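Local structure of light Chain (Clostridium botulinum, 6BVD) at residues V6-N11 with D18-Y23. The protein is the zinc-dependent protease light chain of the mosaic botulinum neurotoxin type HA and probably cleaves a SNARE protein of nerve terminals. Residues are numbered along the deposited sequence; the frame is centred on the assembly and turned at random.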
# COMPACT_ATOMS: atom_id res chain seq x y z
N VAL A 6 -3.53 -10.01 -9.20
CA VAL A 6 -4.40 -9.33 -8.26
C VAL A 6 -4.31 -9.96 -6.86
O VAL A 6 -4.45 -11.18 -6.70
CB VAL A 6 -5.86 -9.39 -8.77
CG1 VAL A 6 -6.82 -8.85 -7.72
CG2 VAL A 6 -5.98 -8.65 -10.10
N ILE A 7 -4.04 -9.13 -5.85
CA ILE A 7 -4.04 -9.60 -4.47
C ILE A 7 -5.41 -9.33 -3.85
O ILE A 7 -5.85 -8.18 -3.85
CB ILE A 7 -2.90 -8.92 -3.66
CG1 ILE A 7 -1.52 -9.19 -4.31
CG2 ILE A 7 -2.94 -9.38 -2.24
CD1 ILE A 7 -1.19 -10.70 -4.49
N ASN A 8 -6.10 -10.37 -3.38
CA ASN A 8 -7.42 -10.17 -2.75
C ASN A 8 -7.36 -9.84 -1.26
O ASN A 8 -6.46 -10.30 -0.59
CB ASN A 8 -8.26 -11.45 -2.94
CG ASN A 8 -8.40 -11.81 -4.40
OD1 ASN A 8 -8.83 -11.00 -5.20
ND2 ASN A 8 -8.02 -13.03 -4.74
N SER A 9 -8.34 -9.09 -0.74
CA SER A 9 -8.50 -8.85 0.71
C SER A 9 -9.78 -9.53 1.26
O SER A 9 -10.73 -9.77 0.51
CB SER A 9 -8.52 -7.35 1.03
OG SER A 9 -7.23 -6.78 0.85
N PHE A 10 -9.75 -9.86 2.54
CA PHE A 10 -10.83 -10.57 3.24
C PHE A 10 -10.57 -10.44 4.74
O PHE A 10 -9.42 -10.24 5.17
CB PHE A 10 -10.90 -12.07 2.83
CG PHE A 10 -9.60 -12.61 2.24
CD1 PHE A 10 -8.44 -12.70 3.01
CD2 PHE A 10 -9.54 -13.00 0.91
CE1 PHE A 10 -7.25 -13.17 2.48
CE2 PHE A 10 -8.34 -13.48 0.35
CZ PHE A 10 -7.19 -13.58 1.14
N ASN A 11 -11.63 -10.55 5.52
CA ASN A 11 -11.52 -10.70 6.97
C ASN A 11 -11.84 -12.15 7.32
O ASN A 11 -12.56 -12.80 6.57
CB ASN A 11 -12.46 -9.72 7.68
CG ASN A 11 -12.31 -8.30 7.15
OD1 ASN A 11 -11.36 -7.63 7.48
ND2 ASN A 11 -13.27 -7.86 6.32
N ASP A 18 -17.97 -18.54 -2.55
CA ASP A 18 -17.70 -19.39 -3.72
C ASP A 18 -16.68 -18.82 -4.70
O ASP A 18 -16.69 -19.16 -5.87
CB ASP A 18 -19.00 -19.67 -4.50
CG ASP A 18 -20.03 -20.42 -3.69
OD1 ASP A 18 -19.69 -20.90 -2.59
OD2 ASP A 18 -21.19 -20.54 -4.16
N ASN A 19 -15.82 -17.92 -4.23
CA ASN A 19 -14.85 -17.29 -5.11
C ASN A 19 -13.52 -17.11 -4.35
O ASN A 19 -12.58 -17.85 -4.60
CB ASN A 19 -15.36 -15.94 -5.65
CG ASN A 19 -14.32 -15.21 -6.48
OD1 ASN A 19 -13.47 -15.84 -7.12
ND2 ASN A 19 -14.37 -13.88 -6.46
N THR A 20 -13.48 -16.17 -3.41
CA THR A 20 -12.24 -15.99 -2.63
C THR A 20 -12.27 -16.65 -1.26
O THR A 20 -11.23 -16.74 -0.58
CB THR A 20 -11.89 -14.49 -2.46
OG1 THR A 20 -13.01 -13.75 -1.93
CG2 THR A 20 -11.53 -13.91 -3.79
N ILE A 21 -13.47 -17.09 -0.83
CA ILE A 21 -13.60 -17.73 0.46
C ILE A 21 -14.52 -18.93 0.38
O ILE A 21 -15.74 -18.75 0.19
CB ILE A 21 -14.16 -16.80 1.52
CG1 ILE A 21 -13.31 -15.53 1.65
CG2 ILE A 21 -14.22 -17.50 2.85
CD1 ILE A 21 -13.88 -14.61 2.67
N ILE A 22 -13.93 -20.11 0.55
CA ILE A 22 -14.66 -21.40 0.51
C ILE A 22 -14.09 -22.33 1.57
O ILE A 22 -13.07 -22.03 2.18
CB ILE A 22 -14.56 -22.12 -0.85
CG1 ILE A 22 -13.10 -22.46 -1.13
CG2 ILE A 22 -15.11 -21.30 -1.98
CD1 ILE A 22 -12.89 -22.97 -2.50
N TYR A 23 -14.79 -23.42 1.86
CA TYR A 23 -14.21 -24.47 2.71
C TYR A 23 -13.44 -25.47 1.88
O TYR A 23 -13.93 -25.94 0.84
CB TYR A 23 -15.29 -25.17 3.54
CG TYR A 23 -15.58 -24.41 4.82
CD1 TYR A 23 -15.03 -24.82 6.04
CD2 TYR A 23 -16.36 -23.27 4.80
CE1 TYR A 23 -15.28 -24.11 7.20
CE2 TYR A 23 -16.61 -22.56 5.95
CZ TYR A 23 -16.08 -22.98 7.15
OH TYR A 23 -16.35 -22.26 8.28
O HOH W 1 -12.51 -11.34 -0.99
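F10 and I21 form the buried, apolar side of this contact. The terminal methyl CD1 of I21 lies 3.9 Å from F10 CB, meeting the root of the phenylalanine side chain rather than the ring. CG1 of I21 stands anti to the carbonyl carbon (chi1 -56°) and CD1 continues the chain fully extended, an arm that carries a methyl across to F10 between backbones that share no hydrogen bond; a bulky apolar residue suits this buried place. T20 comes to the ring differently: its CB sits at the edge, near the ring plane, 4.4 Å from F10 CD2. Over one face of the same ring, offset toward the rim, lies the carbonyl oxygen of N8.

The side formed by N8 and T20 is more open and polar. T20 turns its methyl CG2 to the asparagine amide, 3.7 Å from N8 ND2, a van der Waals touch. Asparagine suits this place because its amide nitrogen can donate to the backbone oxygen of Q40 while the flat group rests against that methyl. Threonine fits because its two branches divide the work: while CG2 packs, OG1 hydrogen-bonds N17 ND2 and lies 2.6 Å from a water. The water in turn donates to S9 O at 2.8 Å, spanning the loosest part, where the backbones stand apart.

Strand 36-40 and the residue after it tie the two segments together through backbone bonds of T20 with Q40 and N8 with I41. The large apolar F10 ring suits its buried place against F39 and I94 of helix 83-100, setting 6-11 between this helix and strand 21-24 of the mixed sheet.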